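Local structure of oxidoreductase (Listeria innocua, 3E18) at residues V69-P74 and K90-E95; V121-R126 and G178-D183. The protein binds NAD and is probably a dehydrogenase of the GFO/IDH/MocA oxidoreductase family, although its substrate is not known. All blocks are in the same frame, centred on the assembly; numbering follows the deposited sequence.

Contact 1. Residues V69-P74 and K90-E95; sequences VLIATP and KHVVCE. With NAD (nicotinamide-adenine-dinucleotide), chain E.
Leu70 turns its CG away from its own amide nitrogen (chi1 -179°), which brings CD2 to within 3.6 Å of Val93 CG1. On the other side of the sheet Ile71 CD1 packs on Val92 CG1 at 3.7 Å, while Val69 and Val92 stand side by side with their CG2 methyls together. The two strands run parallel, Val69 paired with Val92 and Ile71 with Cys94, and four nearly straight backbone bonds hold that register: Val69 N to His91 O, Val93 N to Val69 O, Ile71 N to Val93 O (2.7 Å) and Glu95 N to Ile71 O (3.0 Å). Val69 and Val92 lie against Ala85 of helix 78-87, the helix of this beta-alpha-beta crossover; Phe307 and Phe311 reach Val93 on the other face.

The C-terminal ends of both segments meet NAD. The chain of Glu95, bent at chi2 (-60°), lays CG 3.4 Å from NAD O4D and offers OE1 to the carboxamide N7N at 2.9 Å, while OE2 is taken by His20 and His122. Thr73 CG2 touches the adenine at N3A, 3.5 Å away. The carboxylate thus accepts a carboxamide N-H, consistent with a role in fixing the rotation of the nicotinamide amide.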
loop_
_atom_site.group_PDB
_atom_site.type_symbol
_atom_site.label_atom_id
_atom_site.label_comp_id
_atom_site.label_asym_id
_atom_site.label_seq_id
_atom_site.Cartn_x
_atom_site.Cartn_y
_atom_site.Cartn_z
ATOM N N VAL A 69 0.076 4.576 40.738
ATOM C CA VAL A 69 1.373 4.207 40.181
ATOM C C VAL A 69 1.388 4.347 38.665
ATOM O O VAL A 69 0.376 4.149 37.984
ATOM C CB VAL A 69 1.866 2.779 40.606
ATOM C CG1 VAL A 69 1.898 2.633 42.131
ATOM C CG2 VAL A 69 1.028 1.688 39.965
ATOM N N LEU A 70 2.547 4.734 38.155
ATOM C CA LEU A 70 2.808 4.733 36.726
ATOM C C LEU A 70 3.695 3.528 36.427
ATOM O O LEU A 70 4.792 3.420 36.975
ATOM C CB LEU A 70 3.494 6.050 36.313
ATOM C CG LEU A 70 3.889 6.359 34.850
ATOM C CD1 LEU A 70 5.270 5.838 34.545
ATOM C CD2 LEU A 70 2.905 5.778 33.839
ATOM N N ILE A 71 3.234 2.639 35.548
ATOM C CA ILE A 71 4.028 1.462 35.149
ATOM C C ILE A 71 4.736 1.673 33.818
ATOM O O ILE A 71 4.113 1.717 32.764
ATOM C CB ILE A 71 3.187 0.163 35.154
ATOM C CG1 ILE A 71 2.709 -0.107 36.582
ATOM C CG2 ILE A 71 3.996 -1.063 34.664
ATOM C CD1 ILE A 71 1.462 -0.896 36.634
ATOM N N ALA A 72 6.054 1.820 33.887
ATOM C CA ALA A 72 6.851 2.006 32.682
ATOM C C ALA A 72 7.992 0.985 32.620
ATOM O O ALA A 72 9.162 1.324 32.381
ATOM C CB ALA A 72 7.378 3.432 32.615
ATOM N N THR A 73 7.634 -0.275 32.838
ATOM C CA THR A 73 8.567 -1.401 32.772
ATOM C C THR A 73 8.400 -2.091 31.404
ATOM O O THR A 73 7.455 -1.764 30.681
ATOM C CB THR A 73 8.281 -2.395 33.907
ATOM O OG1 THR A 73 6.958 -2.928 33.742
ATOM C CG2 THR A 73 8.397 -1.724 35.258
ATOM N N PRO A 74 9.318 -3.019 31.026
ATOM C CA PRO A 74 9.077 -3.826 29.816
ATOM C C PRO A 74 7.717 -4.548 29.802
ATOM O O PRO A 74 7.114 -4.780 30.847
ATOM C CB PRO A 74 10.239 -4.820 29.819
ATOM C CG PRO A 74 11.343 -4.084 30.510
ATOM C CD PRO A 74 10.647 -3.313 31.608
ATOM N N LYS A 90 -4.393 1.204 44.730
ATOM C CA LYS A 90 -3.747 2.263 43.963
ATOM C C LYS A 90 -4.356 2.302 42.568
ATOM O O LYS A 90 -4.571 1.253 41.953
ATOM C CB LYS A 90 -2.248 1.978 43.833
ATOM C CG LYS A 90 -1.328 2.565 44.900
ATOM C CD LYS A 90 -1.807 2.378 46.323
ATOM C CE LYS A 90 -0.679 2.556 47.317
ATOM N NZ LYS A 90 -1.201 2.976 48.648
ATOM N N HIS A 91 -4.638 3.511 42.084
ATOM C CA HIS A 91 -4.970 3.732 40.678
ATOM C C HIS A 91 -3.717 3.476 39.833
ATOM O O HIS A 91 -2.580 3.533 40.336
ATOM C CB HIS A 91 -5.474 5.162 40.442
ATOM C CG HIS A 91 -6.642 5.558 41.301
ATOM N ND1 HIS A 91 -7.927 5.110 41.072
ATOM C CD2 HIS A 91 -6.720 6.388 42.368
ATOM C CE1 HIS A 91 -8.744 5.639 41.968
ATOM N NE2 HIS A 91 -8.035 6.414 42.769
ATOM N N VAL A 92 -3.910 3.180 38.549
ATOM C CA VAL A 92 -2.789 2.760 37.700
ATOM C C VAL A 92 -2.791 3.467 36.359
ATOM O O VAL A 92 -3.817 3.506 35.675
ATOM C CB VAL A 92 -2.810 1.219 37.445
ATOM C CG1 VAL A 92 -1.777 0.815 36.405
ATOM C CG2 VAL A 92 -2.590 0.446 38.732
ATOM N N VAL A 93 -1.640 4.038 36.002
ATOM C CA VAL A 93 -1.373 4.404 34.621
ATOM C C VAL A 93 -0.342 3.403 34.096
ATOM O O VAL A 93 0.710 3.188 34.707
ATOM C CB VAL A 93 -0.857 5.870 34.440
ATOM C CG1 VAL A 93 -0.601 6.166 32.946
ATOM C CG2 VAL A 93 -1.856 6.877 34.980
ATOM N N CYS A 94 -0.662 2.780 32.967
ATOM C CA CYS A 94 0.222 1.794 32.379
ATOM C C CYS A 94 0.643 2.202 30.972
ATOM O O CYS A 94 -0.181 2.545 30.136
ATOM C CB CYS A 94 -0.451 0.428 32.357
ATOM S SG CYS A 94 0.611 -0.922 31.861
ATOM N N GLU A 95 1.944 2.155 30.720
ATOM C CA GLU A 95 2.462 2.348 29.378
ATOM C C GLU A 95 1.958 1.341 28.340
ATOM O O GLU A 95 1.621 0.206 28.672
ATOM C CB GLU A 95 3.984 2.342 29.395
ATOM C CG GLU A 95 4.578 3.730 29.543
ATOM C CD GLU A 95 4.188 4.688 28.402
ATOM O OE1 GLU A 95 3.580 4.271 27.388
ATOM O OE2 GLU A 95 4.478 5.886 28.533
HETATM P PA NAD E . 13.643 0.836 29.444
HETATM O O1A NAD E . 14.372 2.052 29.018
HETATM O O2A NAD E . 14.381 -0.420 29.221
HETATM O O5B NAD E . 13.210 0.969 30.985
HETATM C C5B NAD E . 12.453 -0.000 31.674
HETATM C C4B NAD E . 12.827 0.102 33.149
HETATM O O4B NAD E . 12.018 -0.752 33.936
HETATM C C3B NAD E . 14.276 -0.319 33.376
HETATM O O3B NAD E . 14.944 0.700 34.083
HETATM C C2B NAD E . 14.165 -1.578 34.212
HETATM O O2B NAD E . 15.226 -1.721 35.129
HETATM C C1B NAD E . 12.825 -1.393 34.901
HETATM N N9A NAD E . 12.198 -2.657 35.315
HETATM C C8A NAD E . 12.219 -3.863 34.655
HETATM N N7A NAD E . 11.504 -4.760 35.376
HETATM C C5A NAD E . 11.035 -4.139 36.485
HETATM C C6A NAD E . 10.268 -4.584 37.555
HETATM N N6A NAD E . 9.712 -5.793 37.504
HETATM N N1A NAD E . 9.939 -3.698 38.570
HETATM C C2A NAD E . 10.371 -2.387 38.530
HETATM N N3A NAD E . 11.135 -1.955 37.465
HETATM C C4A NAD E . 11.463 -2.817 36.460
HETATM O O3 NAD E . 12.223 0.777 28.666
HETATM P PN NAD E . 11.451 2.043 28.080
HETATM O O1N NAD E . 11.888 2.291 26.680
HETATM O O2N NAD E . 11.430 3.149 29.065
HETATM O O5D NAD E . 9.932 1.450 27.956
HETATM C C5D NAD E . 9.196 0.987 29.067
HETATM C C4D NAD E . 7.692 0.947 28.714
HETATM O O4D NAD E . 7.293 2.192 28.169
HETATM C C3D NAD E . 7.350 -0.089 27.658
HETATM O O3D NAD E . 6.051 -0.603 27.911
HETATM C C2D NAD E . 7.297 0.683 26.356
HETATM O O2D NAD E . 6.367 0.095 25.477
HETATM C C1D NAD E . 6.817 2.047 26.833
HETATM N N1N NAD E . 7.206 3.203 25.981
HETATM C C2N NAD E . 6.192 4.000 25.530
HETATM C C3N NAD E . 6.433 5.114 24.733
HETATM C C7N NAD E . 5.308 6.067 24.472
HETATM O O7N NAD E . 5.478 7.074 23.511
HETATM N N7N NAD E . 4.165 5.962 25.157
HETATM C C4N NAD E . 7.756 5.449 24.411
HETATM C C5N NAD E . 8.796 4.645 24.885
HETATM C C6N NAD E . 8.509 3.527 25.679
#

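Contact 2. Residues V121-R126 and G178-D183; sequences VHQNRR and GVHLLD. With NAD (nicotinamide-adenine-dinucleotide), chain E; GOL (glycerol), chain G.
Arg126 grips Asp183 side-on in a bidentate salt bridge, NE to OD2 and NH2 to OD1, both at 2.8 Å. Each oxygen uses its syn lone pair, and guanidinium and carboxylate are nearly coplanar (26° between planes). The chain of Arg126 runs extended from CG to NE, and its NH1 pairs with Glu327, so the guanidinium joins two acids; Phe187 adds a cation-pi contact.

A water then bridges the segments, donating to Gln123 OE1, accepting from Arg125 N and lying 2.6 Å from His180 ND1 in the plane of that ring. Asn124 faces the cofactor: OD1 accepts from NAD N7N at 3.0 Å and ND2 donates to O7N, a paired grip on both ends of the carboxamide. The same OD1 lies 3.4 Å from His180 CE1. A glycerol, probably from the crystallisation liquor, accepts a hydrogen bond at O1 from Arg125 NE (3.1 Å) and a weak one from His180 NE2.

Beyond the polar groups, Arg125 lays CD over the centre of the His180 ring in a CH-pi contact, 3.6 Å from the centroid, with its guanidinium turned steeply (77°) to the ring and its NH1 paired with Asp128. Gln123, bent at chi2 (-67°), passes its aliphatic part across the Asp183 carboxylate, and its NE2 meets Val179 CG2 at 3.9 Å. The inverse gamma turns at His122 and Gln123 lead from the last Rossmann strand into this interface, where helix 173-188 brings His180 to the nicotinamide end of the NAD pocket, consistent with the two-domain arrangement of GFO/IDH/MocA dehydrogenases.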
loop_
_atom_site.group_PDB
_atom_site.type_symbol
_atom_site.label_atom_id
_atom_site.label_comp_id
_atom_site.label_asym_id
_atom_site.label_seq_id
_atom_site.Cartn_x
_atom_site.Cartn_y
_atom_site.Cartn_z
ATOM N N VAL A 121 -4.603 3.442 30.174
ATOM C CA VAL A 121 -3.477 3.241 29.252
ATOM C C VAL A 121 -2.923 4.574 28.769
ATOM O O VAL A 121 -3.677 5.454 28.389
ATOM C CB VAL A 121 -3.931 2.434 28.051
ATOM N N HIS A 122 -1.607 4.701 28.741
ATOM C CA HIS A 122 -0.978 5.910 28.268
ATOM C C HIS A 122 -0.900 5.942 26.748
ATOM O O HIS A 122 0.163 5.733 26.166
ATOM C CB HIS A 122 0.423 6.050 28.857
ATOM C CG HIS A 122 1.017 7.408 28.653
ATOM N ND1 HIS A 122 2.325 7.598 28.261
ATOM C CD2 HIS A 122 0.474 8.642 28.766
ATOM C CE1 HIS A 122 2.567 8.893 28.157
ATOM N NE2 HIS A 122 1.464 9.549 28.466
ATOM N N GLN A 123 -2.034 6.204 26.102
ATOM C CA GLN A 123 -2.040 6.367 24.652
ATOM C C GLN A 123 -1.764 7.827 24.296
ATOM O O GLN A 123 -2.621 8.533 23.805
ATOM C CB GLN A 123 -3.354 5.816 24.049
ATOM C CG GLN A 123 -3.595 4.304 24.342
ATOM C CD GLN A 123 -2.612 3.334 23.667
ATOM O OE1 GLN A 123 -1.810 3.705 22.798
ATOM N NE2 GLN A 123 -2.678 2.082 24.072
ATOM N N ASN A 124 -0.523 8.271 24.539
ATOM C CA ASN A 124 -0.163 9.673 24.400
ATOM C C ASN A 124 -0.200 10.174 22.953
ATOM O O ASN A 124 -0.329 11.371 22.715
ATOM C CB ASN A 124 1.242 9.927 24.991
ATOM C CG ASN A 124 2.304 9.040 24.375
ATOM O OD1 ASN A 124 2.085 7.854 24.187
ATOM N ND2 ASN A 124 3.476 9.611 24.078
ATOM N N ARG A 125 -0.108 9.268 21.979
ATOM C CA ARG A 125 -0.048 9.712 20.573
ATOM C C ARG A 125 -1.402 10.074 19.968
ATOM O O ARG A 125 -1.481 10.530 18.821
ATOM C CB ARG A 125 0.783 8.750 19.719
ATOM C CG ARG A 125 2.263 8.798 20.138
ATOM C CD ARG A 125 3.194 8.314 19.055
ATOM N NE ARG A 125 4.596 8.506 19.418
ATOM C CZ ARG A 125 5.359 9.538 19.051
ATOM N NH1 ARG A 125 4.883 10.519 18.288
ATOM N NH2 ARG A 125 6.624 9.573 19.439
ATOM N N ARG A 126 -2.469 9.909 20.749
ATOM C CA ARG A 126 -3.770 10.465 20.383
ATOM C C ARG A 126 -3.732 11.994 20.381
ATOM O O ARG A 126 -4.547 12.629 19.732
ATOM C CB ARG A 126 -4.847 10.004 21.346
ATOM C CG ARG A 126 -5.184 8.558 21.246
ATOM C CD ARG A 126 -6.392 8.271 22.095
ATOM N NE ARG A 126 -6.617 6.842 22.220
ATOM C CZ ARG A 126 -7.753 6.316 22.666
ATOM N NH1 ARG A 126 -8.723 7.113 23.061
ATOM N NH2 ARG A 126 -7.898 5.001 22.771
ATOM N N GLY A 178 3.177 -0.027 16.303
ATOM C CA GLY A 178 1.880 -0.474 15.792
ATOM C C GLY A 178 0.738 -0.122 16.707
ATOM O O GLY A 178 -0.293 0.357 16.247
ATOM N N VAL A 179 0.918 -0.343 18.011
ATOM C CA VAL A 179 -0.119 -0.018 18.981
ATOM C C VAL A 179 -0.509 1.470 18.930
ATOM O O VAL A 179 -1.680 1.775 18.972
ATOM C CB VAL A 179 0.244 -0.507 20.427
ATOM C CG1 VAL A 179 1.537 0.067 20.865
ATOM C CG2 VAL A 179 -0.842 -0.169 21.434
ATOM N N HIS A 180 0.455 2.382 18.802
ATOM C CA HIS A 180 0.130 3.813 18.627
ATOM C C HIS A 180 -0.707 4.074 17.382
ATOM O O HIS A 180 -1.704 4.800 17.437
ATOM C CB HIS A 180 1.395 4.635 18.448
ATOM C CG HIS A 180 2.150 4.872 19.706
ATOM N ND1 HIS A 180 1.544 5.283 20.875
ATOM C CD2 HIS A 180 3.480 4.816 19.962
ATOM C CE1 HIS A 180 2.469 5.453 21.801
ATOM N NE2 HIS A 180 3.651 5.179 21.273
ATOM N N LEU A 181 -0.297 3.489 16.255
ATOM C CA LEU A 181 -0.945 3.799 14.977
ATOM C C LEU A 181 -2.313 3.163 14.893
ATOM O O LEU A 181 -3.246 3.748 14.342
ATOM C CB LEU A 181 -0.088 3.340 13.808
ATOM C CG LEU A 181 1.327 3.918 13.763
ATOM C CD1 LEU A 181 1.976 3.460 12.494
ATOM C CD2 LEU A 181 1.253 5.430 13.790
ATOM N N LEU A 182 -2.439 1.970 15.459
ATOM C CA LEU A 182 -3.717 1.252 15.412
ATOM C C LEU A 182 -4.725 1.870 16.372
ATOM O O LEU A 182 -5.957 1.847 16.130
ATOM C CB LEU A 182 -3.506 -0.216 15.770
ATOM C CG LEU A 182 -2.664 -1.052 14.796
ATOM C CD1 LEU A 182 -2.287 -2.345 15.453
ATOM C CD2 LEU A 182 -3.337 -1.286 13.443
ATOM N N ASP A 183 -4.200 2.378 17.483
ATOM C CA ASP A 183 -5.019 3.072 18.481
ATOM C C ASP A 183 -5.570 4.395 17.938
ATOM O O ASP A 183 -6.771 4.671 18.083
ATOM C CB ASP A 183 -4.248 3.285 19.782
ATOM C CG ASP A 183 -5.046 4.063 20.791
ATOM O OD1 ASP A 183 -6.046 3.522 21.328
ATOM O OD2 ASP A 183 -4.693 5.236 20.997
HETATM P PA NAD E . 13.643 0.836 29.444
HETATM O O1A NAD E . 14.372 2.052 29.018
HETATM O O2A NAD E . 14.381 -0.420 29.221
HETATM O O5B NAD E . 13.210 0.969 30.985
HETATM C C5B NAD E . 12.453 -0.000 31.674
HETATM C C4B NAD E . 12.827 0.102 33.149
HETATM O O4B NAD E . 12.018 -0.752 33.936
HETATM C C3B NAD E . 14.276 -0.319 33.376
HETATM O O3B NAD E . 14.944 0.700 34.083
HETATM C C2B NAD E . 14.165 -1.578 34.212
HETATM O O2B NAD E . 15.226 -1.721 35.129
HETATM C C1B NAD E . 12.825 -1.393 34.901
HETATM N N9A NAD E . 12.198 -2.657 35.315
HETATM C C8A NAD E . 12.219 -3.863 34.655
HETATM N N7A NAD E . 11.504 -4.760 35.376
HETATM C C5A NAD E . 11.035 -4.139 36.485
HETATM C C6A NAD E . 10.268 -4.584 37.555
HETATM N N6A NAD E . 9.712 -5.793 37.504
HETATM N N1A NAD E . 9.939 -3.698 38.570
HETATM C C2A NAD E . 10.371 -2.387 38.530
HETATM N N3A NAD E . 11.135 -1.955 37.465
HETATM C C4A NAD E . 11.463 -2.817 36.460
HETATM O O3 NAD E . 12.223 0.777 28.666
HETATM P PN NAD E . 11.451 2.043 28.080
HETATM O O1N NAD E . 11.888 2.291 26.680
HETATM O O2N NAD E . 11.430 3.149 29.065
HETATM O O5D NAD E . 9.932 1.450 27.956
HETATM C C5D NAD E . 9.196 0.987 29.067
HETATM C C4D NAD E . 7.692 0.947 28.714
HETATM O O4D NAD E . 7.293 2.192 28.169
HETATM C C3D NAD E . 7.350 -0.089 27.658
HETATM O O3D NAD E . 6.051 -0.603 27.911
HETATM C C2D NAD E . 7.297 0.683 26.356
HETATM O O2D NAD E . 6.367 0.095 25.477
HETATM C C1D NAD E . 6.817 2.047 26.833
HETATM N N1N NAD E . 7.206 3.203 25.981
HETATM C C2N NAD E . 6.192 4.000 25.530
HETATM C C3N NAD E . 6.433 5.114 24.733
HETATM C C7N NAD E . 5.308 6.067 24.472
HETATM O O7N NAD E . 5.478 7.074 23.511
HETATM N N7N NAD E . 4.165 5.962 25.157
HETATM C C4N NAD E . 7.756 5.449 24.411
HETATM C C5N NAD E . 8.796 4.645 24.885
HETATM C C6N NAD E . 8.509 3.527 25.679
HETATM C C1 GOL G . 7.726 6.225 20.381
HETATM O O1 GOL G . 6.517 6.650 20.979
HETATM C C2 GOL G . 7.935 4.714 20.514
HETATM O O2 GOL G . 6.886 4.099 21.245
HETATM C C3 GOL G . 9.293 4.487 21.183
HETATM O O3 GOL G . 9.541 3.121 21.450
HETATM O O HOH W 1 -0.675 6.330 21.655
#

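The centres of the two contacts are 15 Å apart, and they follow one another along the chain, contact 1 closing before contact 2 opens. They share the parallel Rossmann sheet, in which strands 91-95 and 119-122 are neighbours: Cys94 O lies 2.9 Å from His122 N, a probable hydrogen bond. Contact 1 lies wholly within the nucleotide-binding fold, whereas contact 2 packs the segment that follows the edge strand against helix 173-188 of the C-terminal domain. Both touch NAD and meet at its carboxamide, so the nicotinamide sits where the two domains come together, consistent with a substrate site formed between them.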